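Local coordinates for peptide methionine sulfoxide reductase MsrA (Treponema denticola ATCC 35405, PDB 5FA9), which probably repairs oxidised proteins by reducing the S and R sulfoxides of methionine with thioredoxin, as an MsrA-MsrB fusion enzyme, at residues E302-G305 with D306-P309; Y163-S166 with K167-V170; A192-P196 with F197-Y201; F293-Y296 with D297-E300. The protein carries 2 engineered substitutions. All coordinates share one frame; numbering follows the deposited sequence.

Contact 1. Residues E302-G305 with D306-P309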
loop_
_atom_site.group_PDB
_atom_site.type_symbol
_atom_site.label_atom_id
_atom_site.label_comp_id
_atom_site.label_asym_id
_atom_site.label_seq_id
_atom_site.Cartn_x
_atom_site.Cartn_y
_atom_site.Cartn_z
ATOM N N GLU B 302 -32.975 15.087 -6.249
ATOM C CA GLU B 302 -33.676 13.983 -5.602
ATOM C C GLU B 302 -33.099 13.672 -4.223
ATOM O O GLU B 302 -33.452 12.667 -3.607
ATOM C CB GLU B 302 -33.638 12.729 -6.479
ATOM C CG GLU B 302 -34.404 12.864 -7.783
ATOM C CD GLU B 302 -34.378 11.594 -8.608
ATOM O OE1 GLU B 302 -34.306 10.500 -8.010
ATOM O OE2 GLU B 302 -34.431 11.689 -9.851
ATOM N N GLY B 303 -32.213 14.540 -3.742
ATOM C CA GLY B 303 -31.716 14.443 -2.382
ATOM C C GLY B 303 -30.429 13.660 -2.201
ATOM O O GLY B 303 -30.040 13.355 -1.075
ATOM N N TYR B 304 -29.763 13.334 -3.304
ATOM C CA TYR B 304 -28.533 12.548 -3.239
ATOM C C TYR B 304 -27.292 13.400 -3.499
ATOM O O TYR B 304 -26.332 12.942 -4.118
ATOM C CB TYR B 304 -28.595 11.389 -4.235
ATOM C CG TYR B 304 -29.643 10.356 -3.889
ATOM C CD1 TYR B 304 -30.944 10.476 -4.360
ATOM C CD2 TYR B 304 -29.336 9.269 -3.081
ATOM C CE1 TYR B 304 -31.909 9.539 -4.042
ATOM C CE2 TYR B 304 -30.294 8.325 -2.760
ATOM C CZ TYR B 304 -31.578 8.465 -3.243
ATOM O OH TYR B 304 -32.537 7.530 -2.927
ATOM N N GLY B 305 -27.318 14.637 -3.012
ATOM C CA GLY B 305 -26.216 15.563 -3.207
ATOM C C GLY B 305 -24.924 15.144 -2.530
ATOM O O GLY B 305 -23.837 15.527 -2.962
ATOM N N ASP B 306 -25.038 14.357 -1.466
ATOM C CA ASP B 306 -23.870 13.932 -0.702
ATOM C C ASP B 306 -23.063 12.850 -1.415
ATOM O O ASP B 306 -21.936 12.548 -1.022
ATOM C CB ASP B 306 -24.296 13.429 0.679
ATOM C CG ASP B 306 -24.797 14.543 1.576
ATOM O OD1 ASP B 306 -24.597 15.724 1.226
ATOM O OD2 ASP B 306 -25.392 14.236 2.631
ATOM N N TYR B 307 -23.639 12.272 -2.465
ATOM C CA TYR B 307 -23.023 11.134 -3.140
ATOM C C TYR B 307 -22.403 11.502 -4.487
ATOM O O TYR B 307 -21.963 10.627 -5.233
ATOM C CB TYR B 307 -24.055 10.019 -3.330
ATOM C CG TYR B 307 -24.634 9.505 -2.032
ATOM C CD1 TYR B 307 -23.999 8.497 -1.317
ATOM C CD2 TYR B 307 -25.811 10.031 -1.517
ATOM C CE1 TYR B 307 -24.522 8.026 -0.128
ATOM C CE2 TYR B 307 -26.343 9.565 -0.329
ATOM C CZ TYR B 307 -25.694 8.563 0.361
ATOM O OH TYR B 307 -26.220 8.095 1.544
ATOM N N LEU B 308 -22.374 12.794 -4.795
ATOM C CA LEU B 308 -21.793 13.272 -6.050
ATOM C C LEU B 308 -20.313 12.901 -6.260
ATOM O O LEU B 308 -19.943 12.497 -7.363
ATOM C CB LEU B 308 -21.961 14.793 -6.163
ATOM C CG LEU B 308 -23.392 15.332 -6.188
ATOM C CD1 LEU B 308 -23.393 16.851 -6.265
ATOM C CD2 LEU B 308 -24.179 14.734 -7.344
ATOM N N PRO B 309 -19.459 13.034 -5.221
ATOM C CA PRO B 309 -18.047 12.699 -5.464
ATOM C C PRO B 309 -17.792 11.233 -5.817
ATOM O O PRO B 309 -16.755 10.928 -6.404
ATOM C CB PRO B 309 -17.375 13.049 -4.133
ATOM C CG PRO B 309 -18.250 14.078 -3.531
ATOM C CD PRO B 309 -19.637 13.649 -3.892
HETATM O O HOH W 1 -27.446 13.603 -0.274
#

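Contact 2. Residues Y163-S166 with K167-V170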
loop_
_atom_site.group_PDB
_atom_site.type_symbol
_atom_site.label_atom_id
_atom_site.label_comp_id
_atom_site.label_asym_id
_atom_site.label_seq_id
_atom_site.Cartn_x
_atom_site.Cartn_y
_atom_site.Cartn_z
ATOM N N TYR B 163 -23.995 8.809 6.366
ATOM C CA TYR B 163 -24.942 9.743 5.770
ATOM C C TYR B 163 -26.332 9.592 6.376
ATOM O O TYR B 163 -26.614 8.616 7.071
ATOM C CB TYR B 163 -25.011 9.545 4.255
ATOM C CG TYR B 163 -23.684 9.719 3.556
ATOM C CD1 TYR B 163 -23.139 10.982 3.366
ATOM C CD2 TYR B 163 -22.977 8.621 3.081
ATOM C CE1 TYR B 163 -21.925 11.148 2.727
ATOM C CE2 TYR B 163 -21.763 8.777 2.440
ATOM C CZ TYR B 163 -21.242 10.043 2.265
ATOM O OH TYR B 163 -20.034 10.206 1.628
ATOM N N ASP B 164 -27.192 10.571 6.111
ATOM C CA ASP B 164 -28.575 10.525 6.568
ATOM C C ASP B 164 -29.308 9.332 5.964
ATOM O O ASP B 164 -29.532 9.276 4.754
ATOM C CB ASP B 164 -29.297 11.827 6.210
ATOM C CG ASP B 164 -30.711 11.879 6.755
ATOM O OD1 ASP B 164 -31.004 11.154 7.729
ATOM O OD2 ASP B 164 -31.530 12.646 6.207
ATOM N N GLU B 165 -29.678 8.380 6.814
ATOM C CA GLU B 165 -30.378 7.183 6.367
ATOM C C GLU B 165 -31.803 7.141 6.906
ATOM O O GLU B 165 -32.444 6.089 6.910
ATOM C CB GLU B 165 -29.620 5.925 6.796
ATOM C CG GLU B 165 -28.254 5.773 6.151
ATOM C CD GLU B 165 -27.678 4.383 6.336
ATOM O OE1 GLU B 165 -28.398 3.503 6.854
ATOM O OE2 GLU B 165 -26.505 4.170 5.966
ATOM N N SER B 166 -32.292 8.289 7.360
ATOM C CA SER B 166 -33.637 8.381 7.915
ATOM C C SER B 166 -34.686 8.106 6.844
ATOM O O SER B 166 -35.763 7.585 7.136
ATOM C CB SER B 166 -33.867 9.759 8.541
ATOM O OG SER B 166 -33.788 10.782 7.564
ATOM N N LYS B 167 -34.369 8.465 5.603
ATOM C CA LYS B 167 -35.291 8.265 4.492
ATOM C C LYS B 167 -35.132 6.895 3.842
ATOM O O LYS B 167 -35.874 6.552 2.922
ATOM C CB LYS B 167 -35.090 9.350 3.433
ATOM C CG LYS B 167 -35.398 10.760 3.898
ATOM C CD LYS B 167 -34.917 11.779 2.876
ATOM C CE LYS B 167 -35.434 11.453 1.481
ATOM N NZ LYS B 167 -34.775 12.279 0.432
ATOM N N PHE B 168 -34.172 6.106 4.317
ATOM C CA PHE B 168 -33.919 4.806 3.701
ATOM C C PHE B 168 -34.438 3.647 4.540
ATOM O O PHE B 168 -33.790 2.604 4.640
ATOM C CB PHE B 168 -32.418 4.623 3.450
ATOM C CG PHE B 168 -31.807 5.708 2.611
ATOM C CD1 PHE B 168 -32.541 6.329 1.616
ATOM C CD2 PHE B 168 -30.497 6.109 2.821
ATOM C CE1 PHE B 168 -31.985 7.330 0.845
ATOM C CE2 PHE B 168 -29.933 7.110 2.051
ATOM C CZ PHE B 168 -30.680 7.721 1.061
ATOM N N LYS B 169 -35.608 3.831 5.146
ATOM C CA LYS B 169 -36.229 2.774 5.945
ATOM C C LYS B 169 -36.989 1.772 5.076
ATOM O O LYS B 169 -37.552 2.128 4.041
ATOM C CB LYS B 169 -37.122 3.379 7.027
ATOM C CG LYS B 169 -36.302 4.040 8.129
ATOM C CD LYS B 169 -37.084 5.060 8.929
ATOM C CE LYS B 169 -36.241 5.600 10.080
ATOM N NZ LYS B 169 -34.777 5.537 9.785
ATOM N N VAL B 170 -37.002 0.520 5.518
ATOM C CA VAL B 170 -37.567 -0.578 4.743
ATOM C C VAL B 170 -39.052 -0.794 4.998
ATOM O O VAL B 170 -39.479 -0.915 6.146
ATOM C CB VAL B 170 -36.840 -1.902 5.045
ATOM C CG1 VAL B 170 -37.111 -2.919 3.948
ATOM C CG2 VAL B 170 -35.350 -1.662 5.206
HETATM O O HOH W 2 -31.923 9.360 4.127
#

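Contact 3. Residues A192-P196 with F197-Y201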
loop_
_atom_site.group_PDB
_atom_site.type_symbol
_atom_site.label_atom_id
_atom_site.label_comp_id
_atom_site.label_asym_id
_atom_site.label_seq_id
_atom_site.Cartn_x
_atom_site.Cartn_y
_atom_site.Cartn_z
ATOM N N ALA B 192 -34.144 -14.558 -5.845
ATOM C CA ALA B 192 -34.166 -15.029 -7.225
ATOM C C ALA B 192 -33.060 -14.370 -8.040
ATOM O O ALA B 192 -32.417 -13.424 -7.585
ATOM C CB ALA B 192 -35.520 -14.766 -7.859
ATOM N N THR B 193 -32.845 -14.877 -9.248
ATOM C CA THR B 193 -31.836 -14.324 -10.141
ATOM C C THR B 193 -32.414 -14.094 -11.530
ATOM O O THR B 193 -32.854 -15.036 -12.190
ATOM C CB THR B 193 -30.605 -15.245 -10.247
ATOM O OG1 THR B 193 -29.955 -15.328 -8.973
ATOM C CG2 THR B 193 -29.621 -14.708 -11.277
ATOM N N GLU B 194 -32.416 -12.838 -11.964
ATOM C CA GLU B 194 -32.911 -12.483 -13.287
ATOM C C GLU B 194 -32.073 -13.177 -14.357
ATOM O O GLU B 194 -30.883 -13.422 -14.155
ATOM C CB GLU B 194 -32.882 -10.965 -13.477
ATOM C CG GLU B 194 -31.477 -10.381 -13.557
ATOM C CD GLU B 194 -31.464 -8.864 -13.550
ATOM O OE1 GLU B 194 -32.499 -8.257 -13.204
ATOM O OE2 GLU B 194 -30.412 -8.278 -13.884
ATOM N N ARG B 195 -32.691 -13.497 -15.489
ATOM C CA ARG B 195 -31.965 -14.159 -16.565
ATOM C C ARG B 195 -30.983 -13.177 -17.193
ATOM O O ARG B 195 -31.270 -11.984 -17.285
ATOM C CB ARG B 195 -32.921 -14.726 -17.620
ATOM C CG ARG B 195 -34.303 -15.075 -17.092
ATOM C CD ARG B 195 -35.183 -15.696 -18.168
ATOM N NE ARG B 195 -35.000 -15.091 -19.485
ATOM C CZ ARG B 195 -34.436 -15.715 -20.515
ATOM N NH1 ARG B 195 -33.994 -16.958 -20.380
ATOM N NH2 ARG B 195 -34.311 -15.095 -21.679
ATOM N N PRO B 196 -29.806 -13.679 -17.601
ATOM C CA PRO B 196 -28.723 -12.870 -18.173
ATOM C C PRO B 196 -29.161 -11.982 -19.338
ATOM O O PRO B 196 -30.028 -12.376 -20.119
ATOM C CB PRO B 196 -27.718 -13.919 -18.652
ATOM C CG PRO B 196 -27.961 -15.101 -17.799
ATOM C CD PRO B 196 -29.417 -15.092 -17.443
ATOM N N PHE B 197 -28.571 -10.790 -19.422
ATOM C CA PHE B 197 -28.770 -9.857 -20.534
ATOM C C PHE B 197 -30.208 -9.351 -20.665
ATOM O O PHE B 197 -30.579 -8.791 -21.697
ATOM C CB PHE B 197 -28.336 -10.503 -21.857
ATOM C CG PHE B 197 -26.929 -11.032 -21.845
ATOM C CD1 PHE B 197 -25.855 -10.200 -22.113
ATOM C CD2 PHE B 197 -26.681 -12.368 -21.573
ATOM C CE1 PHE B 197 -24.561 -10.688 -22.103
ATOM C CE2 PHE B 197 -25.391 -12.862 -21.560
ATOM C CZ PHE B 197 -24.329 -12.021 -21.826
ATOM N N THR B 198 -31.014 -9.540 -19.625
ATOM C CA THR B 198 -32.411 -9.114 -19.665
ATOM C C THR B 198 -32.619 -7.741 -19.033
ATOM O O THR B 198 -33.574 -7.038 -19.364
ATOM C CB THR B 198 -33.334 -10.125 -18.959
ATOM O OG1 THR B 198 -32.904 -10.306 -17.604
ATOM C CG2 THR B 198 -33.310 -11.463 -19.683
ATOM N N SER B 199 -31.729 -7.362 -18.123
ATOM C CA SER B 199 -31.854 -6.082 -17.434
ATOM C C SER B 199 -31.416 -4.918 -18.314
ATOM O O SER B 199 -30.467 -5.034 -19.091
ATOM C CB SER B 199 -31.039 -6.086 -16.141
ATOM O OG SER B 199 -31.131 -4.834 -15.485
ATOM N N GLU B 200 -32.114 -3.796 -18.181
ATOM C CA GLU B 200 -31.772 -2.582 -18.911
ATOM C C GLU B 200 -30.444 -2.002 -18.432
ATOM O O GLU B 200 -29.796 -1.235 -19.143
ATOM C CB GLU B 200 -32.886 -1.543 -18.760
ATOM C CG GLU B 200 -33.123 -1.099 -17.322
ATOM C CD GLU B 200 -34.245 -0.087 -17.195
ATOM O OE1 GLU B 200 -34.163 0.979 -17.840
ATOM O OE2 GLU B 200 -35.209 -0.359 -16.449
ATOM N N TYR B 201 -30.046 -2.379 -17.221
ATOM C CA TYR B 201 -28.819 -1.873 -16.615
ATOM C C TYR B 201 -27.597 -2.712 -16.980
ATOM O O TYR B 201 -26.493 -2.437 -16.515
ATOM C CB TYR B 201 -28.969 -1.808 -15.094
ATOM C CG TYR B 201 -30.017 -0.825 -14.624
ATOM C CD1 TYR B 201 -30.316 0.309 -15.366
ATOM C CD2 TYR B 201 -30.707 -1.032 -13.437
ATOM C CE1 TYR B 201 -31.273 1.211 -14.941
ATOM C CE2 TYR B 201 -31.666 -0.135 -13.002
ATOM C CZ TYR B 201 -31.945 0.984 -13.757
ATOM O OH TYR B 201 -32.898 1.880 -13.330
HETATM O O HOH W 3 -29.477 -8.893 -16.611
#

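Contact 4. Residues F293-Y296 with D297-E300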
loop_
_atom_site.group_PDB
_atom_site.type_symbol
_atom_site.label_atom_id
_atom_site.label_comp_id
_atom_site.label_asym_id
_atom_site.label_seq_id
_atom_site.Cartn_x
_atom_site.Cartn_y
_atom_site.Cartn_z
ATOM N N PHE B 293 -31.608 3.259 -11.047
ATOM C CA PHE B 293 -30.581 4.190 -11.499
ATOM C C PHE B 293 -31.016 5.644 -11.370
ATOM O O PHE B 293 -32.130 6.011 -11.747
ATOM C CB PHE B 293 -30.187 3.896 -12.948
ATOM C CG PHE B 293 -29.176 4.858 -13.506
ATOM C CD1 PHE B 293 -27.846 4.778 -13.132
ATOM C CD2 PHE B 293 -29.556 5.839 -14.410
ATOM C CE1 PHE B 293 -26.911 5.660 -13.643
ATOM C CE2 PHE B 293 -28.626 6.723 -14.925
ATOM C CZ PHE B 293 -27.303 6.634 -14.541
ATOM N N ILE B 294 -30.121 6.467 -10.835
ATOM C CA ILE B 294 -30.372 7.892 -10.679
ATOM C C ILE B 294 -29.271 8.701 -11.353
ATOM O O ILE B 294 -28.136 8.720 -10.879
ATOM C CB ILE B 294 -30.468 8.291 -9.195
ATOM C CG1 ILE B 294 -31.535 7.450 -8.490
ATOM C CG2 ILE B 294 -30.761 9.777 -9.058
ATOM C CD1 ILE B 294 -31.827 7.888 -7.081
ATOM N N PRO B 295 -29.605 9.369 -12.470
ATOM C CA PRO B 295 -28.648 10.164 -13.250
ATOM C C PRO B 295 -27.948 11.225 -12.407
ATOM O O PRO B 295 -28.551 11.767 -11.481
ATOM C CB PRO B 295 -29.526 10.815 -14.323
ATOM C CG PRO B 295 -30.705 9.915 -14.445
ATOM C CD PRO B 295 -30.953 9.394 -13.062
ATOM N N TYR B 296 -26.688 11.506 -12.731
ATOM C CA TYR B 296 -25.890 12.488 -12.002
ATOM C C TYR B 296 -26.561 13.859 -11.964
ATOM O O TYR B 296 -26.529 14.548 -10.945
ATOM C CB TYR B 296 -24.497 12.602 -12.627
ATOM C CG TYR B 296 -23.565 13.548 -11.903
ATOM C CD1 TYR B 296 -22.864 13.136 -10.777
ATOM C CD2 TYR B 296 -23.378 14.851 -12.350
ATOM C CE1 TYR B 296 -22.010 13.995 -10.113
ATOM C CE2 TYR B 296 -22.526 15.717 -11.692
ATOM C CZ TYR B 296 -21.843 15.284 -10.574
ATOM O OH TYR B 296 -20.992 16.139 -9.915
ATOM N N ASP B 297 -27.165 14.244 -13.084
ATOM C CA ASP B 297 -27.834 15.535 -13.202
ATOM C C ASP B 297 -29.027 15.666 -12.258
ATOM O O ASP B 297 -29.370 16.768 -11.829
ATOM C CB ASP B 297 -28.293 15.766 -14.643
ATOM C CG ASP B 297 -27.135 15.950 -15.603
ATOM O OD1 ASP B 297 -25.996 16.152 -15.131
ATOM O OD2 ASP B 297 -27.364 15.893 -16.829
ATOM N N LYS B 298 -29.653 14.539 -11.937
ATOM C CA LYS B 298 -30.859 14.544 -11.115
ATOM C C LYS B 298 -30.590 14.125 -9.673
ATOM O O LYS B 298 -31.500 14.112 -8.844
ATOM C CB LYS B 298 -31.912 13.620 -11.733
ATOM C CG LYS B 298 -32.087 13.806 -13.232
ATOM C CD LYS B 298 -33.454 13.341 -13.701
ATOM C CE LYS B 298 -33.607 13.518 -15.203
ATOM N NZ LYS B 298 -32.477 12.897 -15.953
ATOM N N MET B 299 -29.339 13.782 -9.378
ATOM C CA MET B 299 -28.959 13.322 -8.046
ATOM C C MET B 299 -29.214 14.369 -6.966
ATOM O O MET B 299 -29.780 14.062 -5.916
ATOM C CB MET B 299 -27.484 12.911 -8.025
ATOM C CG MET B 299 -27.221 11.514 -8.562
ATOM S SD MET B 299 -25.486 11.039 -8.448
ATOM C CE MET B 299 -25.211 11.186 -6.684
ATOM N N GLU B 300 -28.794 15.602 -7.229
ATOM C CA GLU B 300 -28.914 16.679 -6.252
ATOM C C GLU B 300 -30.369 17.046 -5.957
ATOM O O GLU B 300 -30.728 17.304 -4.808
ATOM C CB GLU B 300 -28.149 17.913 -6.738
ATOM C CG GLU B 300 -27.828 18.918 -5.644
ATOM C CD GLU B 300 -26.605 19.755 -5.967
ATOM O OE1 GLU B 300 -26.137 19.705 -7.124
ATOM O OE2 GLU B 300 -26.109 20.460 -5.064
#

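Contact 1. Residues E302-G305 with D306-P309
The chain turns sharply between Tyr304 and Tyr307, where Tyr307 N donates to Tyr304 O over 3.2 Å at an N-H...O angle of 161°, just ahead of the short helix 308-311. A water spans the same bend, donating a hydrogen bond to Gly303 O (2.7 Å) and accepting one from Asp306 N (2.8 Å). Gly303 suits its place because its positive phi would press a side chain against the preceding carbonyl; it is the C-prime residue of the Schellman motif that ends helix 296-299. The two tyrosines cross obliquely: Tyr307 CD2 comes to the edge of the Tyr304 ring, 3.9 Å from Tyr304 CD2. In each, chi1 (-67° and -60°) sets CG beside the residue's own backbone N. Leu308 lays its CG 3.3 Å from Gly305 O, and its side chain also touches Phe113 of helix 104-115. Asp306 OD1 makes a salt bridge with Lys117 NZ. Chemically, the contact divides its labour: the bend is fastened by backbone and water, while the aromatic and aliphatic carbons are buried, with Tyr304 OH satisfied by the carbonyl of Gly216.

Contact 2. Residues Y163-S166 with K167-V170
The Phe168 ring carries a water on one face, 3.5 Å above the plane and over its centre, while Glu165 CA and Asp164 O approach the ring obliquely, the latter 3.5 Å from Phe168 CE2. The Glu165 side chain runs at about a right angle to Phe168, and its carboxylate is tilted 48° from the ring; Glu165 CB and CG both lie near Phe168 CD2, leaving the charged end to a salt bridge with Lys217. That division suits glutamate, whose methylenes can pack beside an aromatic ring while the carboxylate reaches a lysine. The phenyl group suits this buried position, where it lies against Tyr304. The water is itself held between the backbones: it donates to Asp164 O, at a modelled length too short to be relied on, and accepts from Lys167 N.

Asp164 OD1 is gripped twice by one residue. Ser166 OG donates to Asp164 OD1 at 2.8 Å from the syn side, and Ser166 N reaches the same oxygen at 3.2 Å from well above the carboxylate plane; both come from the same face. With chi1 at 63°, Ser166 OG sits between its own N and carbonyl carbon, close enough to the N for the two donors to converge. Lys169 folds back, its CD 3.4 Å from Ser166 O. Phe168 N closes the bend on Glu165 O at 3.1 Å. The result is an Asx turn leading into a type I beta turn from Glu165 to Phe168, in the loop between helices 142-145 and 173-179, probably part of the linker of the fusion protein.

Contact 3. Residues A192-P196 with F197-Y201
Arg195 and Thr198 meet across a tight bend, their side chains crossing at about a right angle: the Thr198 methyl CG2 lies 3.9 Å from Arg195 CB and also close to NE, oblique to the guanidinium. A chi1 of 57° sets Thr198 OG1 between its backbone N and carbonyl carbon, the side from which it donates to Arg195 O. The modelled separation of Thr198 OG1 and Arg195 O, 2.4 Å, is too short to be trusted in detail. Thr198 N adds a weak bond to the same carbonyl.

At the corner the Phe197 ring leans back on Pro196, with Phe197 CD2 3.5 Å from Pro196 CB. Proline suits the second place of this turn because its ring already holds phi near the required value; Phe197, in the third, takes a positive phi of 63°, and its CB is pushed to 3.1 Å from Pro196 O.

Glu194 points across to Ser199, its OE2 3.2 Å from Ser199 CB. A water joins them further, donating to Glu194 OE2 (2.9 Å) and accepting from Ser199 N (3.1 Å). The carboxylate is held as well by the backbone N-H groups of Gly288 and Ala289, which ties this loop to the one before strand 291-295. Ser199 OG in turn accepts from Tyr201 N. The arrangement is a type II beta turn, Arg195 to Thr198, followed directly by an ST turn, in the SelR (MsrB) region between helix 182-190 and strand 208-212.

Contact 4. Residues F293-Y296 with D297-E300
Ile294, Pro295 and Tyr296 meet Lys298 and Met299 at a strand-to-helix junction, where strand 291-295, an outermost strand of a three-stranded antiparallel sheet, runs straight into the single turn 296-299.

Backbone bonds between residues three apart form the turn. Lys298 N donates to Pro295 O at 3.0 Å, and Met299 N gives a weak bond to Tyr296 O. Proline suits the last strand position, since its ring fixes phi near the value the chain needs as it enters the turn.

Apolar packing comes next. Ile294 CG2 meets Met299 CG at 4.0 Å, a branched strand residue against a flexible, unbranched one, and both side chains also lie on Ile209 of the neighbouring strand. The Lys298 chain crosses the proline ring at a slant and bends at its last torsion, bringing NZ to 3.8 Å from Pro295 CG. Lysine suits the place: its CG and terminal NZ touch the proline while the residue as a whole stays exposed.

The aromatic contacts centre on Tyr296. Its ring swings away from its own backbone N (chi1 -177°) and gathers several partners: Lys312 makes a cation-pi contact with it, Leu308 packs on it, and Asp297 OD1 comes within 4.0 Å of Tyr296 CD2, carboxylate and ring 65° apart. Met299 completes a Met-aromatic contact, in which SD lies 5.2 Å from the ring centroid and obliquely placed, 59° off the normal; the atom it approaches is CD1, with Met299 SD and Tyr296 CD1 separated by 4.1 Å.

From the N terminus, contact 2 comes first, closing a bend between helices 142-145 and 173-179. Contact 3 follows, turning the chain between helix 182-190 and strand 208-212; contact 4 lies where strand 291-295 passes into helix 296-299, and contact 1 closes the loop from there to helix 308-311. All four are in series, none nested or crossing. In space contacts 1 and 4 lie closest, centres 8 Å apart, with Tyr304 N near Met299 O and Tyr304 against Ile294. Contact 1 also meets contact 2, where Tyr163 packs on Asp306 and Tyr307, and Phe168 on Tyr304 and Tyr307, joining two distant loops. Contact 3 reaches contact 4 through Tyr201 OH and Phe293 N.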